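Local structure of DspB (Aggregatibacter actinomycetemcomitans, 1YHT) at residues Y60-H65 and D169-T174; L67-E72 and F125-K130; K300-G305 and E351-K356. The protein hydrolyses β-linked terminal N-acetylhexosamine residues as a family 20 glycoside hydrolase and disperses biofilms, probably by cutting their N-acetylglucosamine polymer. All blocks are in the same frame, centred on the assembly; numbering follows the deposited sequence.

In the fold
Dispersin B folds as a TIM barrel, whose outer layer the three contacts fasten at separate places. Contacts 1 and 2 are neighbours, their centres about 14 Å apart. Both draw on the loop after strand 49-53, which meets helix 154-171 in contact 1 and helix 122-132 in contact 2. They touch: E63 OE2 forms a salt bridge with R70 NE at 2.8 Å. In contact 1 the I170 side chain lies about 3 Å from a bound glycerol, probably from the crystallisation liquor. Contact 3 lies on the opposite side of the chain's centre, about 31 and 40 Å from contacts 1 and 2 between centres, and joins the end of helix 287-301 to the last helix, 339-358.

Contact 1: residues Y60-H65 and D169-T174; sequences YAIESH and DIFGDT
I62 and I170 meet through the ends of their side chains, a small example of how a loop is sealed against a helix mainly by methyl groups and a ring edge. From its CB, I62 sends CG1 into the space between its own backbone N and carbonyl carbon (chi1 68°), and the chain then runs on extended to CD1. That last methyl does the touching: CD1 lies 4.1 Å from I170 CD1 and 4.2 Å from F171 CE2. It reaches the phenyl group at the edge, near the ring plane, rather than over a face. I170 CD1 has a second neighbour in the loop backbone, the carbonyl oxygen E63 O at 3.6 Å, a packing contact only.

G172 is the first residue to leave helical geometry, with positive phi, and the turn that follows is tied back to F171 O, which accepts from T174 N at 3.2 Å and from T174 OG1 at 2.6 Å. Both donors approach from the same face of the carbonyl plane.

The apolar cluster continues into helix 94-106, whose L97 touches both isoleucines, and into strand 110-117, where L111 and P113 lie against F171. The contact thus packs the loop after strand 49-53 on the C-terminal end of helix 154-171, beside the barrel wall.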
loop_
_atom_site.group_PDB
_atom_site.type_symbol
_atom_site.label_atom_id
_atom_site.label_comp_id
_atom_site.label_asym_id
_atom_site.label_seq_id
_atom_site.Cartn_x
_atom_site.Cartn_y
_atom_site.Cartn_z
ATOM N N TYR A 60 -12.570 4.108 -1.513
ATOM C CA TYR A 60 -11.964 3.625 -2.751
ATOM C C TYR A 60 -11.842 4.923 -3.565
ATOM O O TYR A 60 -12.844 5.441 -4.066
ATOM C CB TYR A 60 -12.921 2.627 -3.475
ATOM C CG TYR A 60 -12.351 2.049 -4.727
ATOM C CD1 TYR A 60 -11.537 0.921 -4.671
ATOM C CD2 TYR A 60 -12.562 2.659 -5.968
ATOM C CE1 TYR A 60 -10.968 0.376 -5.831
ATOM C CE2 TYR A 60 -11.982 2.150 -7.136
ATOM C CZ TYR A 60 -11.190 0.977 -7.041
ATOM O OH TYR A 60 -10.584 0.445 -8.124
ATOM N N ALA A 61 -10.622 5.425 -3.708
ATOM C CA ALA A 61 -10.404 6.814 -4.069
ATOM C C ALA A 61 -10.112 7.099 -5.551
ATOM O O ALA A 61 -9.532 8.142 -5.868
ATOM C CB ALA A 61 -9.290 7.379 -3.218
ATOM N N ILE A 62 -10.520 6.202 -6.449
ATOM C CA ILE A 62 -10.436 6.433 -7.893
ATOM C C ILE A 62 -11.717 6.046 -8.564
ATOM O O ILE A 62 -12.492 5.260 -8.046
ATOM C CB ILE A 62 -9.236 5.667 -8.577
ATOM C CG1 ILE A 62 -9.439 4.149 -8.555
ATOM C CG2 ILE A 62 -7.973 6.013 -7.861
ATOM C CD1 ILE A 62 -8.204 3.360 -9.065
ATOM N N GLU A 63 -11.899 6.580 -9.765
ATOM C CA GLU A 63 -13.026 6.278 -10.583
ATOM C C GLU A 63 -13.049 4.794 -10.987
ATOM O O GLU A 63 -11.986 4.140 -11.154
ATOM C CB GLU A 63 -13.023 7.178 -11.823
ATOM C CG GLU A 63 -14.262 7.069 -12.675
ATOM C CD GLU A 63 -14.495 8.231 -13.644
ATOM O OE1 GLU A 63 -13.632 9.132 -13.839
ATOM O OE2 GLU A 63 -15.608 8.252 -14.167
ATOM N N SER A 64 -14.264 4.282 -11.193
ATOM C CA SER A 64 -14.465 2.859 -11.526
ATOM C C SER A 64 -15.760 2.628 -12.308
ATOM O O SER A 64 -16.838 2.996 -11.834
ATOM C CB SER A 64 -14.543 1.998 -10.266
ATOM O OG SER A 64 -14.773 0.626 -10.607
ATOM N N HIS A 65 -15.635 2.020 -13.491
ATOM C CA HIS A 65 -16.796 1.437 -14.191
ATOM C C HIS A 65 -17.374 0.229 -13.422
ATOM O O HIS A 65 -18.559 0.132 -13.196
ATOM C CB HIS A 65 -16.395 0.959 -15.600
ATOM C CG HIS A 65 -16.398 2.025 -16.654
ATOM N ND1 HIS A 65 -15.536 3.100 -16.638
ATOM C CD2 HIS A 65 -17.114 2.125 -17.803
ATOM C CE1 HIS A 65 -15.763 3.847 -17.711
ATOM N NE2 HIS A 65 -16.738 3.287 -18.425
ATOM N N ASP A 169 -5.732 -1.324 -16.426
ATOM C CA ASP A 169 -6.076 -0.468 -17.567
ATOM C C ASP A 169 -5.963 1.040 -17.269
ATOM O O ASP A 169 -5.475 1.823 -18.094
ATOM C CB ASP A 169 -7.493 -0.733 -18.046
ATOM C CG ASP A 169 -7.630 -2.059 -18.783
ATOM O OD1 ASP A 169 -6.611 -2.665 -19.139
ATOM O OD2 ASP A 169 -8.761 -2.463 -19.022
ATOM N N ILE A 170 -6.403 1.435 -16.090
ATOM C CA ILE A 170 -6.309 2.829 -15.631
ATOM C C ILE A 170 -4.851 3.339 -15.533
ATOM O O ILE A 170 -4.539 4.389 -16.056
ATOM C CB ILE A 170 -7.008 3.003 -14.277
ATOM C CG1 ILE A 170 -8.530 2.849 -14.406
ATOM C CG2 ILE A 170 -6.739 4.381 -13.656
ATOM C CD1 ILE A 170 -9.249 2.688 -12.996
ATOM N N PHE A 171 -3.970 2.579 -14.884
ATOM C CA PHE A 171 -2.572 3.001 -14.704
ATOM C C PHE A 171 -1.731 2.765 -15.965
ATOM O O PHE A 171 -0.740 3.469 -16.206
ATOM C CB PHE A 171 -1.962 2.352 -13.449
ATOM C CG PHE A 171 -2.528 2.926 -12.184
ATOM C CD1 PHE A 171 -1.882 3.993 -11.540
ATOM C CD2 PHE A 171 -3.757 2.518 -11.714
ATOM C CE1 PHE A 171 -2.434 4.588 -10.410
ATOM C CE2 PHE A 171 -4.342 3.124 -10.579
ATOM C CZ PHE A 171 -3.696 4.129 -9.927
ATOM N N GLY A 172 -2.137 1.786 -16.766
ATOM C CA GLY A 172 -1.445 1.459 -18.018
ATOM C C GLY A 172 0.085 1.376 -17.872
ATOM O O GLY A 172 0.579 0.854 -16.883
ATOM N N ASP A 173 0.833 1.928 -18.838
ATOM C CA ASP A 173 2.309 1.742 -18.852
ATOM C C ASP A 173 3.107 2.558 -17.819
ATOM O O ASP A 173 4.336 2.526 -17.828
ATOM C CB ASP A 173 2.895 1.930 -20.288
ATOM C CG ASP A 173 2.855 3.358 -20.777
ATOM O OD1 ASP A 173 2.466 4.299 -20.050
ATOM O OD2 ASP A 173 3.241 3.554 -21.938
ATOM N N THR A 174 2.419 3.276 -16.930
ATOM C CA THR A 174 3.101 3.966 -15.825
ATOM C C THR A 174 3.502 2.995 -14.725
ATOM O O THR A 174 4.231 3.373 -13.806
ATOM C CB THR A 174 2.224 5.058 -15.200
ATOM O OG1 THR A 174 1.072 4.465 -14.553
ATOM C CG2 THR A 174 1.789 6.067 -16.273
#

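Contact 2: residues L67-E72 and F125-K130; sequences LNQRAE and FKLVQK
L67 packs on L127 and V128 of helix 122-132, an instance of a loop without regular structure packed on a helix chiefly through one leucine. The two leucine side chains cross at about a right angle. L67 CB and L127 CB are 3.9 Å apart, and L67 CD1 comes within 4.0 Å of L127 CD1. The other branch of L67 passes on to the next residue, CD2 lying 3.7 Å from V128 CG2. Q69 adds the amide oxygen at the end of its side chain, with OE1 4.0 Å from L127 CD2.

Between the backbones a single water joins the segments, donating to L67 O at 2.7 Å and to L127 O at 2.8 Å. It thereby links a loop carbonyl to a helix carbonyl, two acceptors that could not bond to each other.

A second shell fixes the loop residues. Q69 CG stands opposite its own backbone N (chi1 174°), which carries the amide inward, where N84 donates to OE1 and the carbonyls of Y60 and I62 take up NE2. The amide is therefore held from both its oxygen and its nitrogen. N68 and Q69 both face S64 in a G1 beta bulge, and S64 OG accepts from L67 N, which probably helps set the bend from which L67 projects.

Helix 154-171 also packs on this cluster: its F159 touches both L67 and V128, while L163 packs on L67. L67 thus lies between helices 122-132 and 154-171, with Y136 of helix 134-140 backing V128, outside the barrel strands.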
loop_
_atom_site.group_PDB
_atom_site.type_symbol
_atom_site.label_atom_id
_atom_site.label_comp_id
_atom_site.label_asym_id
_atom_site.label_seq_id
_atom_site.Cartn_x
_atom_site.Cartn_y
_atom_site.Cartn_z
ATOM N N LEU A 67 -17.225 -0.743 -10.255
ATOM C CA LEU A 67 -17.894 -0.384 -8.999
ATOM C C LEU A 67 -18.894 0.764 -9.155
ATOM O O LEU A 67 -19.509 1.176 -8.195
ATOM C CB LEU A 67 -16.880 -0.073 -7.919
ATOM C CG LEU A 67 -15.800 -1.142 -7.740
ATOM C CD1 LEU A 67 -14.746 -0.636 -6.830
ATOM C CD2 LEU A 67 -16.344 -2.457 -7.219
ATOM N N ASN A 68 -19.053 1.231 -10.386
ATOM C CA ASN A 68 -19.968 2.287 -10.770
ATOM C C ASN A 68 -19.831 3.574 -9.907
ATOM O O ASN A 68 -20.769 4.001 -9.259
ATOM C CB ASN A 68 -21.438 1.793 -10.831
ATOM C CG ASN A 68 -22.335 2.772 -11.542
ATOM O OD1 ASN A 68 -21.854 3.644 -12.261
ATOM N ND2 ASN A 68 -23.651 2.644 -11.356
ATOM N N GLN A 69 -18.614 4.110 -9.877
ATOM C CA GLN A 69 -18.258 5.338 -9.207
ATOM C C GLN A 69 -17.734 6.207 -10.302
ATOM O O GLN A 69 -16.561 6.087 -10.711
ATOM C CB GLN A 69 -17.175 5.093 -8.136
ATOM C CG GLN A 69 -16.684 6.394 -7.511
ATOM C CD GLN A 69 -16.005 6.186 -6.187
ATOM O OE1 GLN A 69 -16.655 6.295 -5.140
ATOM N NE2 GLN A 69 -14.676 5.902 -6.220
ATOM N N ARG A 70 -18.616 7.030 -10.851
ATOM C CA ARG A 70 -18.345 7.718 -12.083
ATOM C C ARG A 70 -18.340 9.240 -11.856
ATOM O O ARG A 70 -19.151 9.800 -11.079
ATOM C CB ARG A 70 -19.354 7.308 -13.158
ATOM C CG ARG A 70 -19.339 5.813 -13.616
ATOM C CD ARG A 70 -17.980 5.310 -14.105
ATOM N NE ARG A 70 -17.294 6.190 -15.039
ATOM C CZ ARG A 70 -17.582 6.319 -16.334
ATOM N NH1 ARG A 70 -18.585 5.640 -16.873
ATOM N NH2 ARG A 70 -16.894 7.156 -17.103
ATOM N N ALA A 71 -17.412 9.904 -12.550
ATOM C CA ALA A 71 -17.261 11.366 -12.464
ATOM C C ALA A 71 -18.559 12.101 -12.855
ATOM O O ALA A 71 -18.963 13.082 -12.219
ATOM C CB ALA A 71 -16.131 11.835 -13.294
ATOM N N GLU A 72 -19.236 11.577 -13.849
ATOM C CA GLU A 72 -20.463 12.157 -14.289
ATOM C C GLU A 72 -21.549 12.095 -13.211
ATOM O O GLU A 72 -22.420 12.972 -13.220
ATOM C CB GLU A 72 -20.882 11.472 -15.601
ATOM C CG GLU A 72 -21.852 12.183 -16.498
ATOM C CD GLU A 72 -21.862 11.539 -17.901
ATOM O OE1 GLU A 72 -20.949 11.889 -18.705
ATOM O OE2 GLU A 72 -22.734 10.672 -18.170
ATOM N N PHE A 125 -16.561 -3.197 -0.850
ATOM C CA PHE A 125 -17.820 -3.877 -0.457
ATOM C C PHE A 125 -19.020 -2.918 -0.518
ATOM O O PHE A 125 -20.094 -3.237 -1.041
ATOM C CB PHE A 125 -17.710 -4.407 0.974
ATOM C CG PHE A 125 -16.694 -5.535 1.169
ATOM C CD1 PHE A 125 -16.261 -6.309 0.127
ATOM C CD2 PHE A 125 -16.257 -5.838 2.436
ATOM C CE1 PHE A 125 -15.372 -7.375 0.338
ATOM C CE2 PHE A 125 -15.347 -6.897 2.670
ATOM C CZ PHE A 125 -14.920 -7.658 1.621
ATOM N N LYS A 126 -18.837 -1.725 0.026
ATOM C CA LYS A 126 -19.935 -0.787 0.084
ATOM C C LYS A 126 -20.371 -0.342 -1.327
ATOM O O LYS A 126 -21.554 -0.207 -1.582
ATOM C CB LYS A 126 -19.567 0.404 0.951
ATOM C CG LYS A 126 -19.354 0.030 2.454
ATOM C CD LYS A 126 -20.495 -0.894 2.989
ATOM C CE LYS A 126 -20.562 -1.020 4.522
ATOM N NZ LYS A 126 -21.777 -1.874 4.893
ATOM N N LEU A 127 -19.429 -0.127 -2.246
ATOM C CA LEU A 127 -19.796 0.186 -3.654
ATOM C C LEU A 127 -20.488 -0.968 -4.393
ATOM O O LEU A 127 -21.423 -0.740 -5.186
ATOM C CB LEU A 127 -18.551 0.639 -4.430
ATOM C CG LEU A 127 -17.963 1.987 -4.009
ATOM C CD1 LEU A 127 -16.565 2.160 -4.572
ATOM C CD2 LEU A 127 -18.903 3.106 -4.429
ATOM N N VAL A 128 -19.974 -2.184 -4.181
ATOM C CA VAL A 128 -20.586 -3.404 -4.715
ATOM C C VAL A 128 -22.031 -3.584 -4.194
ATOM O O VAL A 128 -22.974 -3.832 -4.950
ATOM C CB VAL A 128 -19.788 -4.651 -4.349
ATOM C CG1 VAL A 128 -20.620 -5.940 -4.672
ATOM C CG2 VAL A 128 -18.452 -4.671 -5.155
ATOM N N GLN A 129 -22.194 -3.451 -2.886
ATOM C CA GLN A 129 -23.525 -3.502 -2.310
ATOM C C GLN A 129 -24.506 -2.535 -2.967
ATOM O O GLN A 129 -25.638 -2.895 -3.274
ATOM C CB GLN A 129 -23.440 -3.195 -0.807
ATOM C CG GLN A 129 -24.842 -3.159 -0.137
ATOM C CD GLN A 129 -24.761 -3.065 1.384
ATOM O OE1 GLN A 129 -24.075 -3.868 2.025
ATOM N NE2 GLN A 129 -25.390 -2.019 1.950
ATOM N N LYS A 130 -24.095 -1.295 -3.145
ATOM C CA LYS A 130 -24.981 -0.262 -3.733
ATOM C C LYS A 130 -25.322 -0.627 -5.197
ATOM O O LYS A 130 -26.473 -0.607 -5.620
ATOM C CB LYS A 130 -24.278 1.099 -3.660
ATOM C CG LYS A 130 -24.989 2.282 -4.364
ATOM C CD LYS A 130 -26.286 2.639 -3.666
ATOM C CE LYS A 130 -26.982 3.884 -4.270
ATOM N NZ LYS A 130 -27.317 3.710 -5.731
HETATM O O HOH W 1 -21.480 1.724 -6.447
#

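Contact 3: residues K300-G305 and E351-K356; sequences KNWDLG and EAVIHK
W302 and K356 carry this contact, which illustrates how a lysine can serve as both spacer and polar tip. The apolar part is the lysine base: K356 CB sits 3.7 Å from W302 CZ3, and the two side chains slide past each other in opposite directions. At the indole edge, near its plane, lies V353 O, 3.9 Å from the same CZ3.

The direct polar part is a weak hydrogen bond from K356 NZ to W302 O, doubtful because the place of that oxygen is less sure. The lysine, bent at chi2, chi3 and chi4, also bonds to I299 O, so its ammonium group sits by the carbonyls at the end of helix 287-301.

Water supplies the rest. One molecule accepts from K356 NZ at 2.8 Å and donates to K300 O; another accepts from L304 N and donates to K356 O at 2.6 Å.

Within the loop, D303 OD1 accepts from G305 N at 3.0 Å, an Asx turn, and OD2 forms a salt bridge with R315. W302 NE1 bonds to V306 O.

Chemically, a positive group at the C-terminal end of a helix would probably be favoured by the helix dipole, while waters bridge K356 to K300 O and to L304 N of the loop after that helix.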
loop_
_atom_site.group_PDB
_atom_site.type_symbol
_atom_site.label_atom_id
_atom_site.label_comp_id
_atom_site.label_asym_id
_atom_site.label_seq_id
_atom_site.Cartn_x
_atom_site.Cartn_y
_atom_site.Cartn_z
ATOM N N LYS A 300 20.001 10.351 11.302
ATOM C CA LYS A 300 20.967 9.992 12.362
ATOM C C LYS A 300 21.020 8.488 12.646
ATOM O O LYS A 300 22.107 7.915 12.779
ATOM C CB LYS A 300 20.558 10.731 13.627
ATOM C CG LYS A 300 21.464 10.572 14.843
ATOM C CD LYS A 300 22.388 11.741 15.020
ATOM C CE LYS A 300 22.703 11.960 16.506
ATOM N NZ LYS A 300 23.102 10.715 17.173
ATOM N N ASN A 301 19.840 7.869 12.669
ATOM C CA ASN A 301 19.624 6.553 13.286
ATOM C C ASN A 301 19.133 5.441 12.351
ATOM O O ASN A 301 19.235 4.272 12.704
ATOM C CB ASN A 301 18.632 6.667 14.473
ATOM C CG ASN A 301 19.079 7.683 15.522
ATOM O OD1 ASN A 301 18.370 8.660 15.820
ATOM N ND2 ASN A 301 20.238 7.475 16.070
ATOM N N TRP A 302 18.570 5.770 11.188
ATOM C CA TRP A 302 18.106 4.715 10.298
ATOM C C TRP A 302 19.105 4.397 9.198
ATOM O O TRP A 302 19.796 5.291 8.685
ATOM C CB TRP A 302 16.722 5.022 9.704
ATOM C CG TRP A 302 16.234 3.875 8.865
ATOM C CD1 TRP A 302 15.835 2.646 9.297
ATOM C CD2 TRP A 302 16.165 3.844 7.443
ATOM N NE1 TRP A 302 15.482 1.851 8.218
ATOM C CE2 TRP A 302 15.672 2.570 7.070
ATOM C CE3 TRP A 302 16.407 4.790 6.442
ATOM C CZ2 TRP A 302 15.452 2.220 5.748
ATOM C CZ3 TRP A 302 16.220 4.417 5.125
ATOM C CH2 TRP A 302 15.778 3.128 4.795
ATOM N N ASP A 303 19.216 3.121 8.850
ATOM C CA ASP A 303 19.850 2.732 7.592
ATOM C C ASP A 303 19.095 1.570 6.986
ATOM O O ASP A 303 18.255 0.919 7.651
ATOM C CB ASP A 303 21.357 2.399 7.727
ATOM C CG ASP A 303 21.632 1.161 8.532
ATOM O OD1 ASP A 303 21.488 0.046 7.985
ATOM O OD2 ASP A 303 22.070 1.317 9.703
ATOM N N LEU A 304 19.391 1.301 5.724
ATOM C CA LEU A 304 18.557 0.368 4.952
ATOM C C LEU A 304 18.488 -1.045 5.587
ATOM O O LEU A 304 17.511 -1.774 5.379
ATOM C CB LEU A 304 19.046 0.301 3.508
ATOM C CG LEU A 304 18.216 -0.566 2.575
ATOM C CD1 LEU A 304 16.731 -0.019 2.500
ATOM C CD2 LEU A 304 18.863 -0.669 1.215
ATOM N N GLY A 305 19.503 -1.417 6.360
ATOM C CA GLY A 305 19.578 -2.743 6.957
ATOM C C GLY A 305 18.837 -2.916 8.264
ATOM O O GLY A 305 18.713 -4.037 8.798
ATOM N N GLU A 351 12.676 12.977 1.601
ATOM C CA GLU A 351 14.042 13.157 1.101
ATOM C C GLU A 351 15.065 12.298 1.829
ATOM O O GLU A 351 15.895 11.652 1.209
ATOM C CB GLU A 351 14.476 14.640 1.160
ATOM C CG GLU A 351 13.704 15.508 0.205
ATOM C CD GLU A 351 13.995 16.997 0.383
ATOM O OE1 GLU A 351 14.753 17.368 1.323
ATOM O OE2 GLU A 351 13.481 17.756 -0.452
ATOM N N ALA A 352 15.008 12.323 3.148
ATOM C CA ALA A 352 15.925 11.553 4.019
ATOM C C ALA A 352 15.826 10.047 3.757
ATOM O O ALA A 352 16.814 9.372 3.651
ATOM C CB ALA A 352 15.599 11.808 5.475
ATOM N N VAL A 353 14.615 9.527 3.688
ATOM C CA VAL A 353 14.427 8.091 3.445
ATOM C C VAL A 353 15.026 7.672 2.075
ATOM O O VAL A 353 15.753 6.660 1.975
ATOM C CB VAL A 353 12.929 7.704 3.519
ATOM C CG1 VAL A 353 12.725 6.217 3.093
ATOM C CG2 VAL A 353 12.380 7.939 4.921
ATOM N N ILE A 354 14.780 8.479 1.060
ATOM C CA ILE A 354 15.276 8.231 -0.297
ATOM C C ILE A 354 16.801 8.299 -0.314
ATOM O O ILE A 354 17.444 7.425 -0.865
ATOM C CB ILE A 354 14.663 9.198 -1.373
ATOM C CG1 ILE A 354 13.183 8.885 -1.583
ATOM C CG2 ILE A 354 15.396 9.096 -2.679
ATOM C CD1 ILE A 354 12.389 9.922 -2.371
ATOM N N HIS A 355 17.353 9.360 0.247
ATOM C CA HIS A 355 18.794 9.523 0.282
ATOM C C HIS A 355 19.469 8.440 1.128
ATOM O O HIS A 355 20.477 7.921 0.720
ATOM C CB HIS A 355 19.198 10.900 0.800
ATOM C CG HIS A 355 18.881 12.030 -0.129
ATOM N ND1 HIS A 355 19.114 11.974 -1.487
ATOM C CD2 HIS A 355 18.389 13.273 0.113
ATOM C CE1 HIS A 355 18.734 13.109 -2.050
ATOM N NE2 HIS A 355 18.283 13.915 -1.107
ATOM N N LYS A 356 18.934 8.120 2.295
ATOM C CA LYS A 356 19.523 7.077 3.137
ATOM C C LYS A 356 19.458 5.718 2.489
ATOM O O LYS A 356 20.342 4.889 2.719
ATOM C CB LYS A 356 18.860 7.004 4.504
ATOM C CG LYS A 356 19.151 8.201 5.416
ATOM C CD LYS A 356 20.625 8.238 5.943
ATOM C CE LYS A 356 20.968 7.003 6.727
ATOM N NZ LYS A 356 21.517 7.327 8.062
HETATM O O HOH W 2 22.509 6.028 10.363
HETATM O O HOH W 3 21.305 2.976 4.130
#